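Dual function macrocyclase-peptidase POPB (Galerina marginata, PDB 5N4B) cleaves peptide bonds after proline and closes peptides into macrocycles, a dual macrocyclase-peptidase activity used to build the amanitin toxins. Local coordinates at residues 311-316 and 327-332; 336-341 and 360-365; 79-84 and 102-107. The protein carries 1 engineered substitution. All coordinates share one frame; numbering follows the deposited sequence.

Contact 1 (311-316 and 327-332); sequences YAADYN and IKTNLN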
ATOM      1  N   TYR A 311      14.580 -14.105  14.871  1.00 19.35           N
ATOM      2  CA  TYR A 311      13.611 -13.049  14.617  1.00 17.46           C
ATOM      3  C   TYR A 311      13.594 -12.092  15.797  1.00 21.41           C
ATOM      4  O   TYR A 311      13.088 -12.421  16.874  1.00 22.30           O
ATOM      5  CB  TYR A 311      12.217 -13.644  14.385  1.00 16.72           C
ATOM      6  CG  TYR A 311      12.067 -14.288  13.020  1.00 17.23           C
ATOM      7  CD1 TYR A 311      11.863 -13.499  11.890  1.00 16.92           C
ATOM      8  CD2 TYR A 311      12.149 -15.662  12.855  1.00 18.20           C
ATOM      9  CE1 TYR A 311      11.736 -14.047  10.644  1.00 17.88           C
ATOM     10  CE2 TYR A 311      12.021 -16.245  11.609  1.00 19.37           C
ATOM     11  CZ  TYR A 311      11.803 -15.437  10.504  1.00 20.14           C
ATOM     12  OH  TYR A 311      11.684 -15.986   9.254  1.00 21.30           O
ATOM     13  N   ALA A 312      14.089 -10.883  15.578  1.00 17.80           N
ATOM     14  CA  ALA A 312      14.153  -9.877  16.643  1.00 18.37           C
ATOM     15  C   ALA A 312      14.016  -8.446  16.127  1.00 18.15           C
ATOM     16  O   ALA A 312      13.552  -7.567  16.861  1.00 20.72           O
ATOM     17  CB  ALA A 312      15.440  -9.995  17.424  1.00 20.58           C
ATOM     18  N   ALA A 313      14.397  -8.191  14.877  1.00 14.56           N
ATOM     19  CA  ALA A 313      14.441  -6.828  14.388  1.00 13.82           C
ATOM     20  C   ALA A 313      14.356  -6.830  12.867  1.00 12.88           C
ATOM     21  O   ALA A 313      14.505  -7.872  12.214  1.00 13.11           O
ATOM     22  CB  ALA A 313      15.737  -6.148  14.860  1.00 15.49           C
ATOM     23  N   ASP A 314      14.133  -5.644  12.317  1.00 11.84           N
ATOM     24  CA  ASP A 314      14.073  -5.384  10.878  1.00 10.67           C
ATOM     25  C   ASP A 314      15.481  -5.061  10.393  1.00 11.78           C
ATOM     26  O   ASP A 314      16.156  -4.230  11.006  1.00 12.52           O
ATOM     27  CB  ASP A 314      13.155  -4.158  10.733  1.00 13.46           C
ATOM     28  CG  ASP A 314      12.872  -3.703   9.299  1.00 13.68           C
ATOM     29  OD1 ASP A 314      13.608  -4.050   8.374  1.00 14.40           O
ATOM     30  OD2 ASP A 314      11.896  -2.916   9.122  1.00 13.65           O
ATOM     31  N   TYR A 315      15.952  -5.763   9.368  1.00 10.71           N
ATOM     32  CA  TYR A 315      17.247  -5.487   8.760  1.00 10.32           C
ATOM     33  C   TYR A 315      17.062  -5.393   7.253  1.00 11.26           C
ATOM     34  O   TYR A 315      16.538  -6.324   6.636  1.00 12.14           O
ATOM     35  CB  TYR A 315      18.226  -6.613   9.046  1.00 13.10           C
ATOM     36  CG  TYR A 315      18.631  -6.850  10.474  1.00 13.35           C
ATOM     37  CD1 TYR A 315      17.851  -7.670  11.296  1.00 12.38           C
ATOM     38  CD2 TYR A 315      19.789  -6.284  11.011  1.00 12.30           C
ATOM     39  CE1 TYR A 315      18.200  -7.931  12.575  1.00 14.12           C
ATOM     40  CE2 TYR A 315      20.131  -6.547  12.286  1.00 12.79           C
ATOM     41  CZ  TYR A 315      19.360  -7.365  13.068  1.00 13.93           C
ATOM     42  OH  TYR A 315      19.806  -7.650  14.348  1.00 17.94           O
ATOM     43  N   ASN A 316      17.501  -4.296   6.660  1.00 10.06           N
ATOM     44  CA  ASN A 316      17.440  -4.103   5.224  1.00 10.40           C
ATOM     45  C   ASN A 316      18.775  -3.546   4.733  1.00 10.73           C
ATOM     46  O   ASN A 316      19.218  -2.501   5.213  1.00 11.21           O
ATOM     47  CB  ASN A 316      16.273  -3.172   4.859  1.00 11.65           C
ATOM     48  CG  ASN A 316      16.005  -3.133   3.350  1.00 12.60           C
ATOM     49  OD1 ASN A 316      16.353  -2.180   2.702  1.00 14.91           O
ATOM     50  ND2 ASN A 316      15.483  -4.229   2.796  1.00 16.23           N
ATOM     51  N   ILE A 327      23.495  -1.256   6.890  1.00 10.18           N
ATOM     52  CA  ILE A 327      22.181  -1.848   7.063  1.00  9.11           C
ATOM     53  C   ILE A 327      21.297  -0.872   7.803  1.00  8.90           C
ATOM     54  O   ILE A 327      21.679  -0.363   8.874  1.00 10.35           O
ATOM     55  CB  ILE A 327      22.266  -3.168   7.840  1.00  9.82           C
ATOM     56  CG1 ILE A 327      23.311  -4.098   7.195  1.00 12.34           C
ATOM     57  CG2 ILE A 327      20.915  -3.841   7.895  1.00 13.13           C
ATOM     58  CD1 ILE A 327      23.463  -5.496   7.862  1.00 14.29           C
ATOM     59  N   LYS A 328      20.071  -0.687   7.303  1.00  8.16           N
ATOM     60  CA  LYS A 328      19.057   0.046   8.047  1.00  8.96           C
ATOM     61  C   LYS A 328      18.359  -0.941   8.962  1.00 11.00           C
ATOM     62  O   LYS A 328      17.938  -2.007   8.512  1.00  9.34           O
ATOM     63  CB  LYS A 328      18.038   0.668   7.103  1.00 10.00           C
ATOM     64  CG  LYS A 328      16.953   1.483   7.840  1.00 10.18           C
ATOM     65  CD  LYS A 328      16.028   2.304   6.932  1.00 11.55           C
ATOM     66  CE  LYS A 328      15.158   1.499   6.001  1.00 13.84           C
ATOM     67  NZ  LYS A 328      14.152   0.698   6.715  1.00 13.88           N
ATOM     68  N   THR A 329      18.262  -0.628  10.237  1.00 10.15           N
ATOM     69  CA  THR A 329      17.751  -1.582  11.220  1.00 10.29           C
ATOM     70  C   THR A 329      17.025  -0.867  12.335  1.00 10.36           C
ATOM     71  O   THR A 329      17.306   0.295  12.634  1.00 10.77           O
ATOM     72  CB  THR A 329      18.874  -2.486  11.790  1.00 11.37           C
ATOM     73  OG1 THR A 329      18.335  -3.493  12.654  1.00 12.05           O
ATOM     74  CG2 THR A 329      19.812  -1.694  12.639  1.00 13.60           C
ATOM     75  N   ASN A 330      16.110  -1.593  12.979  1.00  9.85           N
ATOM     76  CA  ASN A 330      15.527  -1.150  14.251  1.00 10.23           C
ATOM     77  C   ASN A 330      16.016  -1.962  15.459  1.00 11.72           C
ATOM     78  O   ASN A 330      15.418  -1.887  16.529  1.00 13.04           O
ATOM     79  CB  ASN A 330      13.997  -1.058  14.183  1.00  9.54           C
ATOM     80  CG  ASN A 330      13.358  -2.382  14.017  1.00 12.83           C
ATOM     81  OD1 ASN A 330      14.021  -3.409  14.053  1.00 13.26           O
ATOM     82  ND2 ASN A 330      12.031  -2.392  13.874  1.00 14.59           N
ATOM     83  N   LEU A 331      17.124  -2.717  15.292  1.00 11.79           N
ATOM     84  CA  LEU A 331      17.726  -3.448  16.417  1.00 12.91           C
ATOM     85  C   LEU A 331      18.047  -2.504  17.558  1.00 14.39           C
ATOM     86  O   LEU A 331      18.880  -1.597  17.406  1.00 14.57           O
ATOM     87  CB  LEU A 331      18.997  -4.146  15.925  1.00 16.99           C
ATOM     88  CG  LEU A 331      19.857  -4.783  17.004  1.00 23.35           C
ATOM     89  CD1 LEU A 331      19.087  -5.855  17.633  1.00 23.15           C
ATOM     90  CD2 LEU A 331      21.123  -5.343  16.403  1.00 25.92           C
ATOM     91  N   ASN A 332      17.375  -2.699  18.675  1.00 15.97           N
ATOM     92  CA  ASN A 332      17.583  -1.856  19.854  1.00 18.55           C
ATOM     93  C   ASN A 332      17.392  -0.388  19.537  1.00 15.97           C
ATOM     94  O   ASN A 332      17.965   0.488  20.179  1.00 18.35           O
ATOM     95  CB  ASN A 332      18.966  -2.062  20.469  1.00 20.78           C
ATOM     96  CG  ASN A 332      19.186  -3.451  20.916  1.00 30.19           C
ATOM     97  OD1 ASN A 332      18.309  -4.043  21.521  1.00 30.43           O
ATOM     98  ND2 ASN A 332      20.354  -3.998  20.593  1.00 31.16           N
TER
HETATM   99  O   HOH W   1      15.191  -1.737   7.981  1.00 10.74           O

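Contact 2 (336-341 and 360-365); sequences YKVITI and AKLAQV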
ATOM      1  N   TYR A 336      14.659   3.385  14.210  1.00  9.37           N
ATOM      2  CA  TYR A 336      15.590   2.956  13.173  1.00  8.55           C
ATOM      3  C   TYR A 336      16.904   3.735  13.199  1.00  9.00           C
ATOM      4  O   TYR A 336      17.004   4.831  13.754  1.00 10.33           O
ATOM      5  CB  TYR A 336      14.930   2.935  11.791  1.00  8.49           C
ATOM      6  CG  TYR A 336      13.906   1.861  11.554  1.00  8.69           C
ATOM      7  CD1 TYR A 336      12.618   1.959  12.064  1.00 10.79           C
ATOM      8  CD2 TYR A 336      14.226   0.727  10.819  1.00  9.16           C
ATOM      9  CE1 TYR A 336      11.661   0.967  11.813  1.00 10.80           C
ATOM     10  CE2 TYR A 336      13.273  -0.258  10.588  1.00 10.79           C
ATOM     11  CZ  TYR A 336      12.007  -0.116  11.092  1.00 10.81           C
ATOM     12  OH  TYR A 336      11.001  -1.076  10.889  1.00 12.85           O
ATOM     13  N   LYS A 337      17.905   3.156  12.544  1.00  8.06           N
ATOM     14  CA  LYS A 337      19.278   3.668  12.510  1.00  8.77           C
ATOM     15  C   LYS A 337      20.025   2.928  11.413  1.00  8.26           C
ATOM     16  O   LYS A 337      19.498   1.996  10.820  1.00  9.02           O
ATOM     17  CB  LYS A 337      19.994   3.498  13.854  1.00  9.73           C
ATOM     18  CG  LYS A 337      20.199   2.061  14.270  1.00 10.39           C
ATOM     19  CD  LYS A 337      20.960   1.931  15.555  1.00 12.04           C
ATOM     20  CE  LYS A 337      21.055   0.499  16.026  1.00 13.58           C
ATOM     21  NZ  LYS A 337      21.920   0.443  17.273  1.00 15.40           N
ATOM     22  N   VAL A 338      21.240   3.353  11.124  1.00  9.83           N
ATOM     23  CA  VAL A 338      22.116   2.637  10.197  1.00  9.74           C
ATOM     24  C   VAL A 338      23.251   2.042  10.990  1.00 10.11           C
ATOM     25  O   VAL A 338      23.956   2.782  11.708  1.00 10.17           O
ATOM     26  CB  VAL A 338      22.683   3.524   9.077  1.00  9.31           C
ATOM     27  CG1 VAL A 338      23.590   2.706   8.160  1.00 10.21           C
ATOM     28  CG2 VAL A 338      21.590   4.207   8.284  1.00 10.80           C
ATOM     29  N   ILE A 339      23.464   0.742  10.826  1.00 10.65           N
ATOM     30  CA  ILE A 339      24.599   0.051  11.391  1.00 10.02           C
ATOM     31  C   ILE A 339      25.523  -0.406  10.265  1.00 11.00           C
ATOM     32  O   ILE A 339      25.156  -0.476   9.087  1.00 11.77           O
ATOM     33  CB  ILE A 339      24.196  -1.157  12.276  1.00 11.72           C
ATOM     34  CG1 ILE A 339      23.446  -2.182  11.422  1.00 12.47           C
ATOM     35  CG2 ILE A 339      23.372  -0.723  13.471  1.00 12.07           C
ATOM     36  CD1 ILE A 339      23.259  -3.523  12.152  1.00 15.18           C
ATOM     37  N   THR A 340      26.758  -0.735  10.643  1.00 11.96           N
ATOM     38  CA  THR A 340      27.633  -1.536   9.812  1.00 13.97           C
ATOM     39  C   THR A 340      27.878  -2.875  10.489  1.00 13.10           C
ATOM     40  O   THR A 340      28.043  -2.943  11.710  1.00 15.06           O
ATOM     41  CB  THR A 340      28.958  -0.824   9.539  1.00 15.22           C
ATOM     42  OG1 THR A 340      29.654  -0.529  10.780  1.00 17.31           O
ATOM     43  CG2 THR A 340      28.743   0.459   8.719  1.00 16.54           C
ATOM     44  N   ILE A 341      27.935  -3.941   9.674  1.00 17.95           N
ATOM     45  CA  ILE A 341      28.338  -5.291  10.102  1.00 18.87           C
ATOM     46  C   ILE A 341      29.558  -5.609   9.254  1.00 22.46           C
ATOM     47  O   ILE A 341      29.480  -5.630   8.015  1.00 18.77           O
ATOM     48  CB  ILE A 341      27.220  -6.336   9.936  1.00 22.32           C
ATOM     49  CG1 ILE A 341      25.974  -5.998  10.790  1.00 20.96           C
ATOM     50  CG2 ILE A 341      27.751  -7.737  10.322  1.00 22.83           C
ATOM     51  CD1 ILE A 341      24.819  -6.977  10.740  1.00 24.57           C
ATOM     52  N   ALA A 360      12.678  10.903  15.673  1.00 15.87           N
ATOM     53  CA  ALA A 360      12.371  10.940  14.255  1.00 13.13           C
ATOM     54  C   ALA A 360      12.724   9.583  13.676  1.00 13.55           C
ATOM     55  O   ALA A 360      13.818   9.080  13.911  1.00 14.06           O
ATOM     56  CB  ALA A 360      13.151  12.010  13.512  1.00 18.87           C
ATOM     57  N   LYS A 361      11.828   9.022  12.883  1.00 10.42           N
ATOM     58  CA  LYS A 361      12.021   7.717  12.288  1.00 10.59           C
ATOM     59  C   LYS A 361      12.889   7.846  11.053  1.00  9.97           C
ATOM     60  O   LYS A 361      12.621   8.627  10.145  1.00 10.57           O
ATOM     61  CB  LYS A 361      10.661   7.142  11.910  1.00 11.65           C
ATOM     62  CG  LYS A 361      10.737   5.765  11.290  1.00 13.57           C
ATOM     63  CD  LYS A 361       9.359   5.274  10.890  1.00 15.31           C
ATOM     64  CE  LYS A 361       9.379   3.905  10.426  1.00 16.91           C
ATOM     65  NZ  LYS A 361       8.022   3.553   9.896  1.00 22.18           N
ATOM     66  N   LEU A 362      13.896   7.006  10.970  1.00  9.31           N
ATOM     67  CA  LEU A 362      14.693   6.898   9.751  1.00  8.22           C
ATOM     68  C   LEU A 362      13.910   6.000   8.796  1.00  8.58           C
ATOM     69  O   LEU A 362      13.780   4.789   9.029  1.00 11.44           O
ATOM     70  CB  LEU A 362      16.063   6.328  10.070  1.00  9.61           C
ATOM     71  CG  LEU A 362      16.984   6.112   8.864  1.00  8.66           C
ATOM     72  CD1 LEU A 362      17.319   7.452   8.202  1.00 12.35           C
ATOM     73  CD2 LEU A 362      18.210   5.355   9.247  1.00 10.20           C
ATOM     74  N   ALA A 363      13.377   6.582   7.740  1.00  8.86           N
ATOM     75  CA  ALA A 363      12.436   5.892   6.845  1.00  8.94           C
ATOM     76  C   ALA A 363      13.101   5.256   5.642  1.00  8.70           C
ATOM     77  O   ALA A 363      12.626   4.217   5.166  1.00 11.16           O
ATOM     78  CB  ALA A 363      11.383   6.890   6.356  1.00 12.29           C
ATOM     79  N   GLN A 364      14.155   5.865   5.115  1.00  8.91           N
ATOM     80  CA  GLN A 364      14.820   5.368   3.913  1.00  9.46           C
ATOM     81  C   GLN A 364      16.258   5.873   3.892  1.00  8.36           C
ATOM     82  O   GLN A 364      16.505   7.037   4.257  1.00  8.61           O
ATOM     83  CB  GLN A 364      14.077   5.883   2.675  1.00  8.91           C
ATOM     84  CG  GLN A 364      14.556   5.240   1.372  1.00 10.50           C
ATOM     85  CD  GLN A 364      13.940   5.790   0.091  1.00 10.54           C
ATOM     86  OE1 GLN A 364      13.188   6.751   0.071  1.00 12.08           O
ATOM     87  NE2 GLN A 364      14.362   5.225  -1.012  1.00 15.06           N
ATOM     88  N   VAL A 365      17.191   5.047   3.417  1.00  8.27           N
ATOM     89  CA  VAL A 365      18.581   5.461   3.200  1.00  8.03           C
ATOM     90  C   VAL A 365      19.043   4.806   1.922  1.00 10.51           C
ATOM     91  O   VAL A 365      18.973   3.570   1.809  1.00 10.03           O
ATOM     92  CB  VAL A 365      19.544   5.080   4.346  1.00 10.06           C
ATOM     93  CG1 VAL A 365      20.944   5.586   4.043  1.00 11.06           C
ATOM     94  CG2 VAL A 365      19.134   5.659   5.670  1.00 13.02           C
TER
HETATM   95  O   HOH W   2      16.187   7.449  13.800  1.00  6.47           O

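Contact 3 (79-84 and 102-107); sequences SRNYAK and RGLQSQ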
ATOM      1  N   SER A  79     -11.024  16.463 -12.297  1.00 10.41           N
ATOM      2  CA  SER A  79      -9.929  16.657 -11.351  1.00 10.95           C
ATOM      3  C   SER A  79      -8.793  15.673 -11.570  1.00 10.49           C
ATOM      4  O   SER A  79      -7.655  15.982 -11.219  1.00 11.33           O
ATOM      5  CB  SER A  79     -10.440  16.596  -9.908  1.00 11.54           C
ATOM      6  OG  SER A  79     -10.554  15.290  -9.421  1.00 12.78           O
ATOM      7  N   ARG A  80      -9.060  14.510 -12.129  1.00  9.38           N
ATOM      8  CA  ARG A  80      -8.046  13.491 -12.423  1.00  9.81           C
ATOM      9  C   ARG A  80      -7.418  13.682 -13.797  1.00  9.84           C
ATOM     10  O   ARG A  80      -6.412  13.057 -14.093  1.00  9.64           O
ATOM     11  CB  ARG A  80      -8.680  12.095 -12.341  1.00 11.21           C
ATOM     12  CG  ARG A  80      -9.092  11.681 -10.954  1.00 13.78           C
ATOM     13  CD  ARG A  80      -8.059  10.940 -10.212  1.00 28.50           C
ATOM     14  NE  ARG A  80      -7.646   9.716 -10.913  1.00 19.25           N
ATOM     15  CZ  ARG A  80      -7.543   8.520 -10.350  1.00 28.53           C
ATOM     16  NH1 ARG A  80      -7.166   7.501 -11.097  1.00 30.02           N
ATOM     17  NH2 ARG A  80      -7.779   8.360  -9.047  1.00 35.37           N
ATOM     18  N   ASN A  81      -7.977  14.546 -14.632  1.00  9.44           N
ATOM     19  CA  ASN A  81      -7.580  14.616 -16.043  1.00  9.43           C
ATOM     20  C   ASN A  81      -6.433  15.604 -16.225  1.00  9.53           C
ATOM     21  O   ASN A  81      -6.578  16.710 -16.766  1.00 11.54           O
ATOM     22  CB  ASN A  81      -8.783  15.002 -16.880  1.00 11.05           C
ATOM     23  CG  ASN A  81      -8.550  14.779 -18.355  1.00 13.47           C
ATOM     24  OD1 ASN A  81      -7.617  14.104 -18.743  1.00 12.33           O
ATOM     25  ND2 ASN A  81      -9.420  15.331 -19.172  1.00 13.06           N
ATOM     26  N   TYR A  82      -5.251  15.145 -15.779  1.00  9.83           N
ATOM     27  CA  TYR A  82      -4.016  15.905 -15.972  1.00  8.21           C
ATOM     28  C   TYR A  82      -2.875  14.911 -16.161  1.00  9.41           C
ATOM     29  O   TYR A  82      -2.913  13.801 -15.619  1.00 10.05           O
ATOM     30  CB  TYR A  82      -3.684  16.860 -14.796  1.00  9.90           C
ATOM     31  CG  TYR A  82      -3.548  16.200 -13.455  1.00  8.44           C
ATOM     32  CD1 TYR A  82      -4.646  16.074 -12.610  1.00 10.40           C
ATOM     33  CD2 TYR A  82      -2.324  15.723 -13.006  1.00  9.07           C
ATOM     34  CE1 TYR A  82      -4.542  15.488 -11.378  1.00  9.23           C
ATOM     35  CE2 TYR A  82      -2.232  15.113 -11.745  1.00  9.04           C
ATOM     36  CZ  TYR A  82      -3.321  15.016 -10.946  1.00  8.06           C
ATOM     37  OH  TYR A  82      -3.155  14.439  -9.704  1.00 11.43           O
ATOM     38  N   ALA A  83      -1.871  15.315 -16.933  1.00 10.10           N
ATOM     39  CA  ALA A  83      -0.735  14.459 -17.232  1.00 10.85           C
ATOM     40  C   ALA A  83       0.040  14.133 -15.971  1.00  9.18           C
ATOM     41  O   ALA A  83       0.222  14.965 -15.082  1.00  9.82           O
ATOM     42  CB  ALA A  83       0.192  15.195 -18.199  1.00 12.24           C
ATOM     43  N   LYS A  84       0.456  12.862 -15.866  1.00  7.76           N
ATOM     44  CA  LYS A  84       1.210  12.368 -14.707  1.00  8.26           C
ATOM     45  C   LYS A  84       2.464  11.656 -15.177  1.00  9.39           C
ATOM     46  O   LYS A  84       2.500  11.093 -16.263  1.00  9.00           O
ATOM     47  CB  LYS A  84       0.377  11.441 -13.825  1.00  8.65           C
ATOM     48  CG  LYS A  84      -0.759  12.241 -13.191  1.00 11.84           C
ATOM     49  CD  LYS A  84      -1.743  11.369 -12.505  1.00 13.27           C
ATOM     50  CE  LYS A  84      -2.839  10.886 -13.411  1.00 17.81           C
ATOM     51  NZ  LYS A  84      -3.876  11.924 -13.592  1.00 15.00           N
ATOM     52  N   ARG A 102      -1.257  10.064 -19.902  1.00 10.42           N
ATOM     53  CA  ARG A 102      -1.868  11.218 -20.543  1.00 10.86           C
ATOM     54  C   ARG A 102      -2.892  11.904 -19.657  1.00 10.67           C
ATOM     55  O   ARG A 102      -3.180  13.093 -19.879  1.00 13.73           O
ATOM     56  CB  ARG A 102      -2.503  10.821 -21.884  1.00 11.84           C
ATOM     57  CG  ARG A 102      -1.480  10.393 -22.921  1.00 12.08           C
ATOM     58  CD  ARG A 102      -2.099   9.579 -24.096  1.00 15.53           C
ATOM     59  NE  ARG A 102      -3.087  10.329 -24.868  1.00 18.21           N
ATOM     60  CZ  ARG A 102      -2.784  11.074 -25.929  1.00 16.90           C
ATOM     61  NH1 ARG A 102      -1.554  11.189 -26.390  1.00 22.81           N
ATOM     62  NH2 ARG A 102      -3.766  11.691 -26.576  1.00 24.27           N
ATOM     63  N   GLY A 103      -3.468  11.186 -18.699  1.00 10.31           N
ATOM     64  CA  GLY A 103      -4.371  11.763 -17.704  1.00 10.90           C
ATOM     65  C   GLY A 103      -5.292  10.739 -17.070  1.00 12.19           C
ATOM     66  O   GLY A 103      -5.376  10.647 -15.845  1.00 12.31           O
ATOM     67  N   LEU A 104      -5.994   9.972 -17.919  1.00 11.13           N
ATOM     68  CA  LEU A 104      -7.023   9.040 -17.491  1.00 11.48           C
ATOM     69  C   LEU A 104      -6.745   7.628 -17.952  1.00 12.08           C
ATOM     70  O   LEU A 104      -7.654   6.796 -17.949  1.00 14.38           O
ATOM     71  CB  LEU A 104      -8.399   9.505 -17.948  1.00 11.77           C
ATOM     72  CG  LEU A 104      -8.849  10.860 -17.377  1.00 13.47           C
ATOM     73  CD1 LEU A 104     -10.100  11.358 -18.073  1.00 14.05           C
ATOM     74  CD2 LEU A 104      -9.026  10.805 -15.883  1.00 13.07           C
ATOM     75  N   GLN A 105      -5.518   7.314 -18.347  1.00 11.30           N
ATOM     76  CA  GLN A 105      -5.208   5.940 -18.758  1.00 11.32           C
ATOM     77  C   GLN A 105      -5.184   5.016 -17.552  1.00 10.79           C
ATOM     78  O   GLN A 105      -4.737   5.374 -16.456  1.00 14.48           O
ATOM     79  CB  GLN A 105      -3.872   5.898 -19.518  1.00 10.98           C
ATOM     80  CG  GLN A 105      -3.823   6.740 -20.799  1.00 12.72           C
ATOM     81  CD  GLN A 105      -2.483   6.664 -21.393  1.00 12.02           C
ATOM     82  OE1 GLN A 105      -1.601   7.457 -21.085  1.00 12.39           O
ATOM     83  NE2 GLN A 105      -2.302   5.725 -22.308  1.00 14.89           N
ATOM     84  N   SER A 106      -5.623   3.789 -17.788  1.00 13.04           N
ATOM     85  CA  SER A 106      -5.738   2.845 -16.688  1.00 13.93           C
ATOM     86  C   SER A 106      -4.380   2.340 -16.254  1.00 14.42           C
ATOM     87  O   SER A 106      -4.198   1.990 -15.087  1.00 15.48           O
ATOM     88  CB  SER A 106      -6.619   1.682 -17.085  1.00 16.79           C
ATOM     89  OG  SER A 106      -7.977   2.136 -17.192  1.00 16.62           O
ATOM     90  N   GLN A 107      -3.419   2.305 -17.174  1.00 10.23           N
ATOM     91  CA  GLN A 107      -2.040   1.967 -16.839  1.00 10.91           C
ATOM     92  C   GLN A 107      -1.138   3.001 -17.512  1.00 10.05           C
ATOM     93  O   GLN A 107      -1.342   3.350 -18.681  1.00 12.17           O
ATOM     94  CB  GLN A 107      -1.620   0.554 -17.269  1.00 12.55           C
ATOM     95  CG  GLN A 107      -2.471  -0.585 -16.699  1.00 13.78           C
ATOM     96  CD  GLN A 107      -1.995  -1.953 -17.122  1.00 13.30           C
ATOM     97  OE1 GLN A 107      -0.993  -2.450 -16.618  1.00 16.34           O
ATOM     98  NE2 GLN A 107      -2.717  -2.555 -18.024  1.00 16.77           N
TER
HETATM   99  O   HOH W   3      -6.461   9.429 -13.489  1.00 19.70           O
HETATM  100  O   HOH W   4      -5.295   7.148 -13.682  1.00 39.01           O
HETATM  101  O   HOH W   5      -4.956  15.066 -19.282  1.00 15.93           O

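Contact 1 (311-316 and 327-332)
The carbonyl oxygen of Asp-314 is gripped twice by segment 327-332, from the end of the strand (Thr-329) and the residue after it (Asn-330). Thr-329 OG1 donates to Asp-314 O at 2.8 Å, tilted from the carbonyl plane, while Asn-330 N makes a longer bond to the same oxygen within that plane. The amide of Asp-314 is held as well: its N-H runs almost straight (171°) to Asn-330 OD1, 2.8 Å from Asp-314 N. Asn-330 CG sits between backbone N and carbonyl carbon (chi1 67°), which turns OD1 toward that amide. Thr-329 OG1 has further work, accepting from Leu-331 N in an ST turn and lying over one face of the Tyr-315 ring. Past that ring, Tyr-315 OH rests 3.4 Å from Leu-331 CD2.

Asn-316 and Lys-328 then pair through two backbone bonds. The Lys-328 side chain curls at its last two torsions; a water accepts from its NZ and donates to Lys-328 O and, weakly, to Asp-314 OD1. Asp-314 OD2 is taken by Tyr-336 OH. Side-chain bonds thus extend the pairing beyond the regular strands, at the open end of an antiparallel beta hairpin in a propeller blade.

Contact 2 (336-341 and 360-365)
This is an apolar contact between two consecutive blades of the beta-propeller, made where the third strand of one blade passes the first strand of the next. The strand segments 337-341 and 361-365 run 65° apart with their axes 8.3 Å apart at closest approach, so side chains rather than paired backbones bring them together.

Leu-362 and Tyr-336 bury equal areas and carry the junction. Leu-362 CB lies 4.0 Å from Tyr-336 CB, and its CD2 methyl packs on the carbonyl carbon of Lys-337 and on Val-338 CG2, each at 3.7 Å. With CG anti to the backbone N (chi1 178°), the leucine extends across to the other strand, and its side chain crosses that of Val-338 at a slant. The same Val-338 methyl has a second neighbour: Val-365 CG2 comes tip to tip with it at 3.9 Å. One valine branch is therefore shared by two residues of the facing strand.

At the other end of the contact, Tyr-336 and Lys-361 lie alongside each other and point the same way. Lys-361, extended throughout, brings CE to 4.0 Å from Tyr-336 CE1, and its NZ donates a hydrogen bond to Gly-532 O. The phenol end of Tyr-336 is held within its own blade by Asp-314. A water near both Tyr-336 O and Ala-360 O lies between the two backbones.

Each strand is also committed to its own sheet. Strand 337-342 is flanked by 324-329 and 349-352, and Lys-337 forms a salt bridge with Asp-352; strand 361-368 pairs with 372-379, where Ala-363 and Gln-364 form a classic beta bulge opposite Ile-376, and Tyr-377 packs on Leu-362.

Contact 3 (79-84 and 102-107)
The side chains of Asn-81 and Leu-104 cross at about a right angle, with Leu-104 CG and CD1 on the Asn-81 carboxamide (CD1 3.8 Å from Asn-81 CG) and CD2 against Arg-80 CB. At the edge of the Arg-80 guanidinium, in plane, sits a water that accepts from Arg-80 NE and donates to Gly-103 O. The Tyr-82 ring carries Lys-84 NZ over the centre of one face, 3.9 Å above the plane, while Ser-79 O lies in plane at its edge.

Lys-84 NZ is the polar centre. It donates to Gly-103 O at 3.0 Å, on a lone pair, and to Tyr-82 O at 2.9 Å. Bends at the last two torsions (chi3 -88°, chi4 -80°) curl the chain back so that one ammonium serves both carbonyls, which probably offsets the closeness of Gly-103 O to Arg-80 O, two acceptors 3.2 Å apart.

At the backbone angles of Gly-103 a CB would be jammed against Arg-102 O, and it would also clash with Asn-81 OD1. A second water links Asn-81 OD1 with Arg-102 O. Lys-84 also packs on an acidic side chain of the bound peptide. Here the chain leaves helix 68-80 through an inverse gamma turn centred on Asn-81 and enters the first propeller sheet, facing the hydrolase domain: Ser-79 and Tyr-82 touch helix 510-519, and Ser-106 OG bonds to Thr-705 N.

In the fold
Contacts 1 and 2 lie in the beta-propeller; contact 3 lies where helix 68-80 leads into its first sheet. Contacts 1 and 2 are direct neighbours, with centres 9 Å apart. They share a sheet in which strands 324-329 and 337-342 are adjacent: contact 1 holds the start of that blade together, and contact 2 passes from it to the following blade. Contact 3 has its centre about 39 Å from that of contact 1 and on the opposite side of the chain's centre; its nearest atoms lie about 19 Å from contact 2. None is at the charge relay of Asp-662, His-699 and the engineered Ala-578, yet contact 3 reaches the bound peptide.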